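Long-range contact in 5-formaminoimidazole-4-carboxamide-1-(Beta)-D-ribofuranosyl 5'-monophosphate synthetase (Thermococcus kodakarensis, PDB 2PBZ), which binds ATP and is probably a magnesium- or manganese-dependent ligase that forms a carbon-nitrogen bond in purine (IMP) biosynthesis: residues A[176-187]-A[283-294]. Numbering follows the deposited sequence.
Sequences FYSPILERLELL and YWGERLSMGRRI
Glu185 lies between Tyr283 and Arg293, its CG over the centre of the Tyr283 ring in a CH-pi contact, 3.5 Å from the centroid, and its carboxylate at the edge of the Trp284 indole. Two arginines share OE2. Arg183 NE, 2.8 Å away, meets Glu185 OE2 on its anti side, whereas Arg293 NH2 comes from the syn side at 3.2 Å, well out of the carboxylate plane; this salt-bridge network is likely to hold the carboxylate charged. With chi1 at 73° and an extended chain beyond CG, Arg183 reaches past the Tyr283 ring in the opposite direction and sets its NH2 over one face of Trp284, a cation-pi contact in which guanidinium and indole stand nearly perpendicular (87°). The Tyr283 hydroxyl accepts a nearly straight hydrogen bond from Leu186 N (3.1 Å to OH) and shares a water with Leu184 O. A leucine in place of Tyr283 would probably leave Leu186 N without this acceptor and strip the flat cover from Glu185 CG. On the helix side, Arg293 has CG anti to the backbone N (chi1 -177°), which lays it over the Phe176 face, 3.6 Å from the ring centroid; the bend at chi2 then turns the rest of the chain toward Glu185. The selenium of Met290, a selenomethionine, approaches the edge of that ring, and Ile294 CG1 also meets it edge-on. The hairpin formed by strands 170-178 and 183-194, turning through a G1 beta bulge, thus packs against the start of helix 290-302 and the loop before it, within a region assigned to the ATP-grasp clan. Pro249 of the adjoining strand 249-255 touches Phe176, Met290 and Ile294, while Leu42 of a second subunit packs on Tyr283.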
loop_
_atom_site.group_PDB
_atom_site.type_symbol
_atom_site.label_atom_id
_atom_site.label_comp_id
_atom_site.label_asym_id
_atom_site.label_seq_id
_atom_site.Cartn_x
_atom_site.Cartn_y
_atom_site.Cartn_z
ATOM N N PHE A 176 -7.483 18.330 -5.611
ATOM C CA PHE A 176 -6.760 19.579 -5.469
ATOM C C PHE A 176 -7.202 20.482 -6.593
ATOM O O PHE A 176 -6.785 20.295 -7.728
ATOM C CB PHE A 176 -5.248 19.365 -5.555
ATOM C CG PHE A 176 -4.444 20.601 -5.246
ATOM C CD1 PHE A 176 -3.926 20.809 -3.966
ATOM C CD2 PHE A 176 -4.206 21.560 -6.228
ATOM C CE1 PHE A 176 -3.180 21.949 -3.668
ATOM C CE2 PHE A 176 -3.459 22.713 -5.946
ATOM C CZ PHE A 176 -2.945 22.906 -4.661
ATOM N N TYR A 177 -8.071 21.442 -6.302
ATOM C CA TYR A 177 -8.473 22.351 -7.358
ATOM C C TYR A 177 -7.447 23.470 -7.358
ATOM O O TYR A 177 -7.196 24.065 -6.328
ATOM C CB TYR A 177 -9.856 22.939 -7.116
ATOM C CG TYR A 177 -10.158 23.975 -8.164
ATOM C CD1 TYR A 177 -10.291 23.607 -9.501
ATOM C CD2 TYR A 177 -10.171 25.335 -7.845
ATOM C CE1 TYR A 177 -10.419 24.559 -10.497
ATOM C CE2 TYR A 177 -10.299 26.300 -8.841
ATOM C CZ TYR A 177 -10.421 25.902 -10.165
ATOM O OH TYR A 177 -10.534 26.836 -11.153
ATOM N N SER A 178 -6.852 23.773 -8.500
ATOM C CA SER A 178 -5.849 24.816 -8.507
ATOM C C SER A 178 -6.250 26.028 -9.307
ATOM O O SER A 178 -6.617 25.909 -10.474
ATOM C CB SER A 178 -4.538 24.279 -9.056
ATOM O OG SER A 178 -4.622 24.117 -10.447
ATOM N N PRO A 179 -6.218 27.216 -8.682
ATOM C CA PRO A 179 -6.585 28.439 -9.405
ATOM C C PRO A 179 -5.482 28.765 -10.392
ATOM O O PRO A 179 -5.735 29.091 -11.541
ATOM C CB PRO A 179 -6.702 29.472 -8.297
ATOM C CG PRO A 179 -7.204 28.658 -7.149
ATOM C CD PRO A 179 -6.331 27.422 -7.228
ATOM N N ILE A 180 -4.243 28.644 -9.946
ATOM C CA ILE A 180 -3.111 28.930 -10.823
ATOM C C ILE A 180 -3.168 28.175 -12.135
ATOM O O ILE A 180 -2.665 28.666 -13.148
ATOM C CB ILE A 180 -1.781 28.584 -10.163
ATOM C CG1 ILE A 180 -1.683 29.287 -8.811
ATOM C CG2 ILE A 180 -0.640 29.010 -11.056
ATOM C CD1 ILE A 180 -1.838 30.789 -8.903
ATOM N N LEU A 181 -3.773 26.984 -12.118
ATOM C CA LEU A 181 -3.876 26.156 -13.328
ATOM C C LEU A 181 -5.328 26.008 -13.781
ATOM O O LEU A 181 -5.614 25.509 -14.865
ATOM C CB LEU A 181 -3.261 24.773 -13.078
ATOM C CG LEU A 181 -1.817 24.744 -12.566
ATOM C CD1 LEU A 181 -1.362 23.316 -12.343
ATOM C CD2 LEU A 181 -0.912 25.425 -13.570
ATOM N N GLU A 182 -6.244 26.452 -12.933
ATOM C CA GLU A 182 -7.663 26.400 -13.232
ATOM C C GLU A 182 -8.109 25.001 -13.614
ATOM O O GLU A 182 -8.790 24.810 -14.627
ATOM C CB GLU A 182 -8.004 27.374 -14.366
ATOM C CG GLU A 182 -7.657 28.827 -14.068
ATOM C CD GLU A 182 -8.314 29.812 -15.041
ATOM O OE1 GLU A 182 -9.570 29.955 -14.999
ATOM O OE2 GLU A 182 -7.572 30.435 -15.851
ATOM N N ARG A 183 -7.717 24.016 -12.808
ATOM C CA ARG A 183 -8.112 22.640 -13.065
ATOM C C ARG A 183 -8.274 21.859 -11.779
ATOM O O ARG A 183 -7.693 22.199 -10.758
ATOM C CB ARG A 183 -7.096 21.932 -13.964
ATOM C CG ARG A 183 -5.789 21.596 -13.288
ATOM C CD ARG A 183 -4.828 20.859 -14.211
ATOM N NE ARG A 183 -3.520 20.698 -13.582
ATOM C CZ ARG A 183 -2.428 20.254 -14.198
ATOM N NH1 ARG A 183 -2.469 19.918 -15.479
ATOM N NH2 ARG A 183 -1.292 20.149 -13.524
ATOM N N LEU A 184 -9.089 20.816 -11.849
ATOM C CA LEU A 184 -9.353 19.934 -10.728
ATOM C C LEU A 184 -8.482 18.700 -10.902
ATOM O O LEU A 184 -8.537 18.045 -11.941
ATOM C CB LEU A 184 -10.818 19.508 -10.709
ATOM C CG LEU A 184 -11.146 18.393 -9.710
ATOM C CD1 LEU A 184 -10.825 18.898 -8.318
ATOM C CD2 LEU A 184 -12.601 17.972 -9.826
ATOM N N GLU A 185 -7.684 18.388 -9.883
ATOM C CA GLU A 185 -6.797 17.229 -9.927
ATOM C C GLU A 185 -7.232 16.141 -8.944
ATOM O O GLU A 185 -7.399 16.407 -7.760
ATOM C CB GLU A 185 -5.358 17.665 -9.614
ATOM C CG GLU A 185 -4.627 18.379 -10.745
ATOM C CD GLU A 185 -3.408 19.150 -10.258
ATOM O OE1 GLU A 185 -2.832 18.741 -9.242
ATOM O OE2 GLU A 185 -3.014 20.154 -10.885
ATOM N N LEU A 186 -7.430 14.929 -9.459
ATOM C CA LEU A 186 -7.809 13.759 -8.656
ATOM C C LEU A 186 -6.441 13.135 -8.377
ATOM O O LEU A 186 -5.855 12.493 -9.246
ATOM C CB LEU A 186 -8.700 12.821 -9.490
ATOM C CG LEU A 186 -9.325 11.498 -9.009
ATOM C CD1 LEU A 186 -8.970 11.227 -7.575
ATOM C CD2 LEU A 186 -10.836 11.549 -9.203
ATOM N N LEU A 187 -5.937 13.335 -7.164
ATOM C CA LEU A 187 -4.607 12.871 -6.810
ATOM C C LEU A 187 -4.416 11.613 -5.982
ATOM O O LEU A 187 -3.299 11.224 -5.705
ATOM C CB LEU A 187 -3.842 14.030 -6.161
ATOM C CG LEU A 187 -3.703 15.221 -7.118
ATOM C CD1 LEU A 187 -3.073 16.376 -6.413
ATOM C CD2 LEU A 187 -2.865 14.833 -8.319
ATOM N N TYR A 283 -0.636 14.492 -14.103
ATOM C CA TYR A 283 -0.610 15.918 -14.389
ATOM C C TYR A 283 0.821 16.391 -14.432
ATOM O O TYR A 283 1.131 17.401 -15.071
ATOM C CB TYR A 283 -1.361 16.695 -13.320
ATOM C CG TYR A 283 -2.736 16.159 -13.067
ATOM C CD1 TYR A 283 -2.936 15.132 -12.155
ATOM C CD2 TYR A 283 -3.838 16.645 -13.768
ATOM C CE1 TYR A 283 -4.203 14.597 -11.942
ATOM C CE2 TYR A 283 -5.102 16.114 -13.570
ATOM C CZ TYR A 283 -5.279 15.087 -12.653
ATOM O OH TYR A 283 -6.517 14.546 -12.443
ATOM N N TRP A 284 1.690 15.665 -13.737
ATOM C CA TRP A 284 3.108 15.994 -13.685
ATOM C C TRP A 284 3.983 14.829 -14.082
ATOM O O TRP A 284 3.555 13.686 -14.069
ATOM C CB TRP A 284 3.471 16.472 -12.292
ATOM C CG TRP A 284 3.202 17.919 -12.167
ATOM C CD1 TRP A 284 3.962 18.948 -12.666
ATOM C CD2 TRP A 284 2.053 18.526 -11.572
ATOM N NE1 TRP A 284 3.354 20.159 -12.417
ATOM C CE2 TRP A 284 2.181 19.930 -11.746
ATOM C CE3 TRP A 284 0.927 18.024 -10.913
ATOM C CZ2 TRP A 284 1.230 20.824 -11.283
ATOM C CZ3 TRP A 284 -0.011 18.904 -10.458
ATOM C CH2 TRP A 284 0.142 20.296 -10.643
ATOM N N GLY A 285 5.218 15.101 -14.450
ATOM C CA GLY A 285 6.065 13.994 -14.833
ATOM C C GLY A 285 6.467 13.214 -13.602
ATOM O O GLY A 285 6.684 12.006 -13.641
ATOM N N GLU A 286 6.532 13.928 -12.489
ATOM C CA GLU A 286 6.953 13.377 -11.218
ATOM C C GLU A 286 5.802 13.036 -10.284
ATOM O O GLU A 286 4.691 13.539 -10.437
ATOM C CB GLU A 286 7.908 14.376 -10.557
ATOM C CG GLU A 286 7.310 15.757 -10.414
ATOM C CD GLU A 286 8.321 16.794 -9.981
ATOM O OE1 GLU A 286 9.173 16.459 -9.117
ATOM O OE2 GLU A 286 8.253 17.941 -10.493
ATOM N N ARG A 287 6.095 12.183 -9.303
ATOM C CA ARG A 287 5.113 11.734 -8.317
ATOM C C ARG A 287 4.474 12.902 -7.590
ATOM O O ARG A 287 3.357 13.299 -7.920
ATOM C CB ARG A 287 5.752 10.826 -7.283
ATOM C CG ARG A 287 4.733 10.252 -6.339
ATOM C CD ARG A 287 4.209 8.970 -6.896
ATOM N NE ARG A 287 4.730 7.836 -6.150
ATOM C CZ ARG A 287 4.939 6.626 -6.657
ATOM N NH1 ARG A 287 4.675 6.381 -7.935
ATOM N NH2 ARG A 287 5.398 5.654 -5.876
ATOM N N LEU A 288 5.152 13.425 -6.576
ATOM C CA LEU A 288 4.627 14.590 -5.872
ATOM C C LEU A 288 3.391 14.352 -4.978
ATOM O O LEU A 288 2.301 14.074 -5.471
ATOM C CB LEU A 288 4.347 15.659 -6.938
ATOM C CG LEU A 288 3.819 17.052 -6.676
ATOM C CD1 LEU A 288 4.134 17.917 -7.876
ATOM C CD2 LEU A 288 2.329 16.995 -6.420
ATOM N N SER A 289 3.569 14.478 -3.661
ATOM C CA SER A 289 2.470 14.286 -2.706
ATOM C C SER A 289 1.535 15.497 -2.628
ATOM O O SER A 289 1.772 16.525 -3.261
ATOM C CB SER A 289 3.009 14.029 -1.304
ATOM O OG SER A 289 3.474 15.237 -0.738
HETATM N N MSE A 290 0.487 15.368 -1.817
HETATM C CA MSE A 290 -0.486 16.437 -1.649
HETATM C C MSE A 290 0.120 17.634 -0.938
HETATM O O MSE A 290 -0.244 18.781 -1.217
HETATM C CB MSE A 290 -1.706 15.954 -0.865
HETATM C CG MSE A 290 -2.751 17.051 -0.659
HETATM SE SE MSE A 290 -3.852 17.543 -2.237
HETATM C CE MSE A 290 -2.534 17.554 -3.605
ATOM N N GLY A 291 1.025 17.352 0.000
ATOM C CA GLY A 291 1.688 18.401 0.740
ATOM C C GLY A 291 2.624 19.131 -0.193
ATOM O O GLY A 291 2.829 20.334 -0.067
ATOM N N ARG A 292 3.198 18.397 -1.142
ATOM C CA ARG A 292 4.102 19.013 -2.093
ATOM C C ARG A 292 3.303 19.766 -3.149
ATOM O O ARG A 292 3.777 20.755 -3.708
ATOM C CB ARG A 292 5.007 17.973 -2.756
ATOM C CG ARG A 292 6.068 18.633 -3.625
ATOM C CD ARG A 292 7.169 17.703 -4.089
ATOM N NE ARG A 292 8.155 18.434 -4.883
ATOM C CZ ARG A 292 9.051 17.869 -5.683
ATOM N NH1 ARG A 292 9.097 16.554 -5.807
ATOM N NH2 ARG A 292 9.893 18.621 -6.378
ATOM N N ARG A 293 2.081 19.302 -3.404
ATOM C CA ARG A 293 1.219 19.931 -4.393
ATOM C C ARG A 293 0.821 21.314 -3.907
ATOM O O ARG A 293 0.817 22.274 -4.677
ATOM C CB ARG A 293 -0.028 19.090 -4.624
ATOM C CG ARG A 293 -0.929 19.645 -5.695
ATOM C CD ARG A 293 -0.201 19.712 -7.021
ATOM N NE ARG A 293 -0.962 20.456 -8.015
ATOM C CZ ARG A 293 -1.127 21.776 -8.007
ATOM N NH1 ARG A 293 -0.569 22.507 -7.048
ATOM N NH2 ARG A 293 -1.869 22.362 -8.941
ATOM N N ILE A 294 0.475 21.400 -2.628
ATOM C CA ILE A 294 0.118 22.666 -2.021
ATOM C C ILE A 294 1.294 23.647 -2.141
ATOM O O ILE A 294 1.107 24.814 -2.451
ATOM C CB ILE A 294 -0.202 22.478 -0.548
ATOM C CG1 ILE A 294 -1.481 21.670 -0.402
ATOM C CG2 ILE A 294 -0.300 23.823 0.137
ATOM C CD1 ILE A 294 -1.752 21.252 1.008
HETATM O O HOH W 1 -8.744 15.629 -13.622
#